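Local coordinates for phenazine biosynthesis protein, PhzF family (Bacillus anthracis, PDB 3EDN), which probably acts as an isomerase-type enzyme of the PhzF family, built on the diaminopimelate epimerase fold, with a substrate that remains to be established, at residues A[9-14]-A[73-78]; A[18-23]-A[225-230]. All coordinates share one frame; numbering follows the deposited sequence. Where two conformers were deposited one is given.

Interaction 1 (A[9-14]-A[73-78]). With SO4 (sulfate ion), chain C.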
loop_
_atom_site.group_PDB
_atom_site.type_symbol
_atom_site.label_atom_id
_atom_site.label_comp_id
_atom_site.label_asym_id
_atom_site.label_seq_id
_atom_site.Cartn_x
_atom_site.Cartn_y
_atom_site.Cartn_z
ATOM N N TYR A 9 15.753 8.382 14.077
ATOM C CA TYR A 9 16.007 8.121 15.501
ATOM C C TYR A 9 16.989 6.979 15.553
ATOM O O TYR A 9 16.944 6.093 14.693
ATOM C CB TYR A 9 14.713 7.707 16.239
ATOM C CG TYR A 9 13.909 8.887 16.713
ATOM C CD1 TYR A 9 13.322 9.756 15.799
ATOM C CD2 TYR A 9 13.747 9.152 18.073
ATOM C CE1 TYR A 9 12.599 10.855 16.223
ATOM C CE2 TYR A 9 13.020 10.248 18.513
ATOM C CZ TYR A 9 12.438 11.094 17.571
ATOM O OH TYR A 9 11.728 12.197 17.988
ATOM N N ASP A 10 17.884 7.001 16.539
ATOM C CA ASP A 10 18.766 5.846 16.758
ATOM C C ASP A 10 18.171 5.003 17.868
ATOM O O ASP A 10 17.881 5.521 18.945
ATOM C CB ASP A 10 20.184 6.270 17.147
ATOM C CG ASP A 10 21.095 6.455 15.943
ATOM O OD1 ASP A 10 20.649 6.269 14.791
ATOM O OD2 ASP A 10 22.274 6.781 16.193
ATOM N N ALA A 11 17.950 3.720 17.586
ATOM C CA ALA A 11 17.419 2.786 18.590
ATOM C C ALA A 11 18.524 2.201 19.474
ATOM O O ALA A 11 19.684 2.053 19.040
ATOM C CB ALA A 11 16.664 1.660 17.912
ATOM N N PHE A 12 18.144 1.842 20.704
ATOM C CA PHE A 12 19.031 1.185 21.683
ATOM C C PHE A 12 20.205 2.065 22.113
ATOM O O PHE A 12 21.317 1.577 22.376
ATOM C CB PHE A 12 19.541 -0.167 21.167
ATOM C CG PHE A 12 18.454 -1.132 20.781
ATOM C CD1 PHE A 12 17.489 -1.520 21.704
ATOM C CD2 PHE A 12 18.429 -1.706 19.517
ATOM C CE1 PHE A 12 16.481 -2.433 21.351
ATOM C CE2 PHE A 12 17.437 -2.597 19.169
ATOM C CZ PHE A 12 16.480 -2.975 20.085
ATOM N N THR A 13 19.964 3.367 22.183
ATOM C CA THR A 13 20.949 4.293 22.715
ATOM C C THR A 13 20.259 5.550 23.227
ATOM O O THR A 13 19.101 5.825 22.880
ATOM C CB THR A 13 22.000 4.682 21.643
ATOM O OG1 THR A 13 23.108 5.340 22.256
ATOM C CG2 THR A 13 21.387 5.619 20.609
ATOM N N ASN A 14 20.979 6.305 24.061
ATOM C CA ASN A 14 20.468 7.588 24.525
ATOM C C ASN A 14 21.274 8.741 23.947
ATOM O O ASN A 14 20.994 9.905 24.234
ATOM C CB ASN A 14 20.417 7.661 26.057
ATOM C CG ASN A 14 21.729 7.276 26.702
ATOM O OD1 ASN A 14 22.766 7.194 26.039
ATOM N ND2 ASN A 14 21.690 7.033 28.013
ATOM N N CYS A 73 10.350 -5.616 12.470
ATOM C CA CYS A 73 11.653 -5.011 12.699
ATOM C C CYS A 73 11.718 -4.474 14.115
ATOM O O CYS A 73 11.106 -3.443 14.431
ATOM C CB CYS A 73 11.945 -3.899 11.694
ATOM S SG CYS A 73 13.498 -3.077 12.034
ATOM N N GLY A 74 12.463 -5.155 14.975
ATOM C CA GLY A 74 12.474 -4.806 16.385
ATOM C C GLY A 74 13.036 -3.415 16.655
ATOM O O GLY A 74 12.423 -2.632 17.381
ATOM N N HIS A 75 14.204 -3.101 16.113
ATOM C CA HIS A 75 14.791 -1.791 16.388
ATOM C C HIS A 75 13.944 -0.653 15.804
ATOM O O HIS A 75 13.869 0.433 16.385
ATOM C CB HIS A 75 16.281 -1.696 16.000
ATOM C CG HIS A 75 16.535 -1.426 14.549
ATOM N ND1 HIS A 75 16.567 -2.426 13.603
ATOM C CD2 HIS A 75 16.827 -0.274 13.894
ATOM C CE1 HIS A 75 16.846 -1.899 12.422
ATOM N NE2 HIS A 75 16.999 -0.594 12.572
ATOM N N GLY A 76 13.286 -0.918 14.677
ATOM C CA GLY A 76 12.396 0.083 14.071
ATOM C C GLY A 76 11.184 0.316 14.953
ATOM O O GLY A 76 10.714 1.438 15.108
ATOM N N THR A 77 10.685 -0.743 15.567
ATOM C CA THR A 77 9.587 -0.604 16.511
ATOM C C THR A 77 10.009 0.190 17.744
ATOM O O THR A 77 9.315 1.110 18.176
ATOM C CB THR A 77 9.040 -1.997 16.900
ATOM O OG1 THR A 77 8.565 -2.651 15.708
ATOM C CG2 THR A 77 7.904 -1.885 17.902
ATOM N N VAL A 78 11.155 -0.151 18.314
ATOM C CA VAL A 78 11.676 0.624 19.432
ATOM C C VAL A 78 11.829 2.112 19.080
ATOM O O VAL A 78 11.322 2.969 19.800
ATOM C CB VAL A 78 13.012 0.050 19.943
ATOM C CG1 VAL A 78 13.748 1.059 20.862
ATOM C CG2 VAL A 78 12.778 -1.286 20.653
HETATM S S SO4 C . 16.967 -5.546 15.274
HETATM O O1 SO4 C . 15.855 -4.877 14.606
HETATM O O2 SO4 C . 17.753 -4.682 16.141
HETATM O O3 SO4 C . 16.475 -6.702 15.958
HETATM O O4 SO4 C . 17.831 -6.059 14.203
#
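Oxygen O1 of a sulfate ion is gripped twice by His75, the residue on which Ala11 and Phe12 pack. His75 N donates to sulfate O1 at 2.9 Å and 169°. His75 ND1 donates to the same O1 at 2.7 Å and 160°, and O1 lies in the plane of the imidazole, at its edge. The two bonds converge because CG of His75 sits between the backbone N and the carbonyl carbon (chi1 82°), which folds the ring back toward its own N-H. The double grip should fix the ring's rotation.

No hydrogen bond crosses the contact. It is van der Waals packing, mostly of apolar groups. Ala11 CB points at the helix and meets His75 O at 3.4 Å. The Phe12 side chain crosses that of His75 at about a right angle, with Phe12 CE2 3.5 Å from His75 CB. Farther round the ring, Phe12 CE1 is 3.9 Å from Val78 CG2, and these two side chains also cross at about a right angle. Val78 splits its branches: CG2 takes the phenyl ring, and CG1 lies 4.2 Å from Ala11 CB. Sulfate O2 is 3.7 Å from Phe12 CE2, at the ring edge.

Cys73 is the N-cap of the helix, with a weak bond from Gly76 N to its SG. Its carbonyl O accepts from both Thr77 N and Thr77 OG1.

The contact seats the first turn of helix 74-86 on the end of strand 3-11. Strands 20-25 and 282-298 flank that strand, and the N-terminal end of helix 230-244 faces the same sulfate.

Interaction 2 (A[18-23]-A[225-230]). With SO4 (sulfate ion), chain C; SO4 (sulfate ion), chain G.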
loop_
_atom_site.group_PDB
_atom_site.type_symbol
_atom_site.label_atom_id
_atom_site.label_comp_id
_atom_site.label_asym_id
_atom_site.label_seq_id
_atom_site.Cartn_x
_atom_site.Cartn_y
_atom_site.Cartn_z
HETATM N N MSE A 18 24.819 7.010 18.106
HETATM C CA MSE A 18 25.483 5.906 18.792
HETATM C C MSE A 18 24.660 4.621 18.811
HETATM O O MSE A 18 25.019 3.659 19.471
HETATM C CB MSE A 18 25.917 6.343 20.194
HETATM C CG MSE A 18 26.691 7.644 20.184
HETATM SE SE MSE A 18 27.816 7.929 21.738
HETATM C CE MSE A 18 29.425 6.987 21.175
ATOM N N GLY A 19 23.576 4.593 18.036
ATOM C CA GLY A 19 22.717 3.419 17.989
ATOM C C GLY A 19 22.428 2.878 16.595
ATOM O O GLY A 19 23.197 3.093 15.640
ATOM N N ASN A 20 21.310 2.161 16.497
ATOM C CA ASN A 20 20.888 1.517 15.266
ATOM C C ASN A 20 19.854 2.393 14.576
ATOM O O ASN A 20 18.753 2.555 15.073
ATOM C CB ASN A 20 20.309 0.148 15.605
ATOM C CG ASN A 20 20.084 -0.720 14.370
ATOM O OD1 ASN A 20 20.146 -0.236 13.229
ATOM N ND2 ASN A 20 19.860 -2.002 14.586
ATOM N N PRO A 21 20.226 2.990 13.439
ATOM C CA PRO A 21 19.314 3.953 12.785
ATOM C C PRO A 21 17.966 3.391 12.417
ATOM O O PRO A 21 17.836 2.252 11.919
ATOM C CB PRO A 21 20.054 4.304 11.490
ATOM C CG PRO A 21 21.508 4.146 11.872
ATOM C CD PRO A 21 21.485 2.855 12.686
ATOM N N ALA A 22 16.955 4.220 12.650
ATOM C CA ALA A 22 15.590 3.861 12.370
ATOM C C ALA A 22 14.982 5.070 11.647
ATOM O O ALA A 22 14.823 6.130 12.247
ATOM C CB ALA A 22 14.852 3.587 13.696
ATOM N N GLY A 23 14.638 4.911 10.364
ATOM C CA GLY A 23 13.880 5.944 9.652
ATOM C C GLY A 23 12.419 5.844 10.054
ATOM O O GLY A 23 11.914 4.767 10.316
ATOM N N GLU A 225 28.669 -5.655 9.228
ATOM C CA GLU A 225 28.475 -5.547 10.677
ATOM C C GLU A 225 27.311 -4.624 11.071
ATOM O O GLU A 225 27.198 -3.522 10.556
ATOM C CB GLU A 225 29.777 -5.074 11.329
ATOM C CG GLU A 225 29.654 -4.702 12.805
ATOM C CD GLU A 225 30.989 -4.570 13.516
ATOM O OE1 GLU A 225 32.052 -4.431 12.847
ATOM O OE2 GLU A 225 30.973 -4.605 14.759
ATOM N N ASP A 226 26.476 -5.084 12.003
ATOM C CA ASP A 226 25.279 -4.364 12.480
ATOM C C ASP A 226 25.625 -3.641 13.800
ATOM O O ASP A 226 26.317 -4.198 14.647
ATOM C CB ASP A 226 24.181 -5.411 12.730
ATOM C CG ASP A 226 22.769 -4.828 12.760
ATOM O OD1 ASP A 226 22.111 -4.990 13.802
ATOM O OD2 ASP A 226 22.299 -4.269 11.737
ATOM N N PRO A 227 25.176 -2.391 13.976
ATOM C CA PRO A 227 25.563 -1.606 15.166
ATOM C C PRO A 227 25.047 -2.092 16.552
ATOM O O PRO A 227 25.815 -2.162 17.526
ATOM C CB PRO A 227 25.045 -0.195 14.847
ATOM C CG PRO A 227 23.989 -0.405 13.818
ATOM C CD PRO A 227 24.352 -1.609 13.028
ATOM N N VAL A 228 23.753 -2.372 16.646
ATOM C CA VAL A 228 23.136 -2.825 17.894
ATOM C C VAL A 228 21.920 -3.655 17.521
ATOM O O VAL A 228 20.966 -3.143 16.934
ATOM C CB VAL A 228 22.610 -1.672 18.780
ATOM C CG1 VAL A 228 22.414 -2.192 20.210
ATOM C CG2 VAL A 228 23.483 -0.423 18.666
ATOM N N THR A 229 21.962 -4.941 17.832
ATOM C CA THR A 229 21.060 -5.919 17.237
ATOM C C THR A 229 20.127 -6.502 18.305
ATOM O O THR A 229 20.563 -7.253 19.182
ATOM C CB THR A 229 21.866 -7.054 16.575
ATOM O OG1 THR A 229 22.897 -6.475 15.749
ATOM C CG2 THR A 229 20.951 -7.945 15.734
ATOM N N GLY A 230 18.849 -6.150 18.237
ATOM C CA GLY A 230 17.892 -6.571 19.259
ATOM C C GLY A 230 17.631 -8.068 19.243
ATOM O O GLY A 230 17.523 -8.689 20.295
HETATM S S SO4 C . 16.967 -5.546 15.274
HETATM O O1 SO4 C . 15.855 -4.877 14.606
HETATM O O2 SO4 C . 17.753 -4.682 16.141
HETATM O O3 SO4 C . 16.475 -6.702 15.958
HETATM O O4 SO4 C . 17.831 -6.059 14.203
HETATM S S SO4 G . 28.479 -2.544 6.630
HETATM O O1 SO4 G . 28.179 -3.589 5.660
HETATM O O2 SO4 G . 27.492 -1.475 6.487
HETATM O O3 SO4 G . 28.396 -3.098 7.978
HETATM O O4 SO4 G . 29.819 -2.010 6.399
HETATM O O HOH W 1 19.598 -4.429 13.006
HETATM O O HOH W 2 21.203 -1.823 11.184
#
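This is a contact between the two halves of the diaminopimelate epimerase-like fold, at the cleft where enzymes of this fold have their active site. The start of strand 20-25 meets the loop that leads into helix 230-244. One direct hydrogen bond joins them. Asn20 ND2 donates to Val228 O at 2.8 Å, bent to 141°, with the acceptor tilted from the amide plane. CG of Asn20 is anti to the backbone N (chi1 -169°), which extends the amide toward the loop.

Two waters bridge the same amide to Asp226. Water 1 accepts from Asn20 ND2 at 2.9 Å and donates to Asp226 OD1 and to O4 of the chain C sulfate. Water 2 donates to Asn20 OD1 at 2.8 Å and to Asp226 OD2. Val228 O can only accept, which puts the NH2 on that side; both waters agree with this.

Beside these polar contacts, the side chains of Pro227 and Asn20 cross at about a right angle, with Pro227 CG 3.9 Å from Asn20 OD1. Val228 CG2 rests on Gly19 CA at 4.0 Å. Gly230 N, in the first turn of the helix, holds O2 of the same sulfate at 2.8 Å. Thr229 OG1 donates to Asp226 OD1 at 2.6 Å, on the anti lone pair of that oxygen.

How the interactions relate
Along the chain the segments alternate: 9-14, 18-23, 73-78, then 225-230. The two contacts therefore cross. Interaction 1 closes a loop of 58 residues and stays within the N-terminal half of the fold, joining strand 3-11 to helix 74-86. Interaction 2 closes a loop of 201 residues and ties strand 20-25 to the entry of helix 230-244 in the other half. Strands 3-11 and 20-25 are antiparallel neighbours, probably bonded through Tyr9 O to Ala22 N and Ala11 N to Asn20 O. One sulfate, probably from the crystallisation liquor, lies between the N-terminal ends of helices 74-86 and 230-244. It touches both contacts, consistent with an anion-binding spot in the cleft.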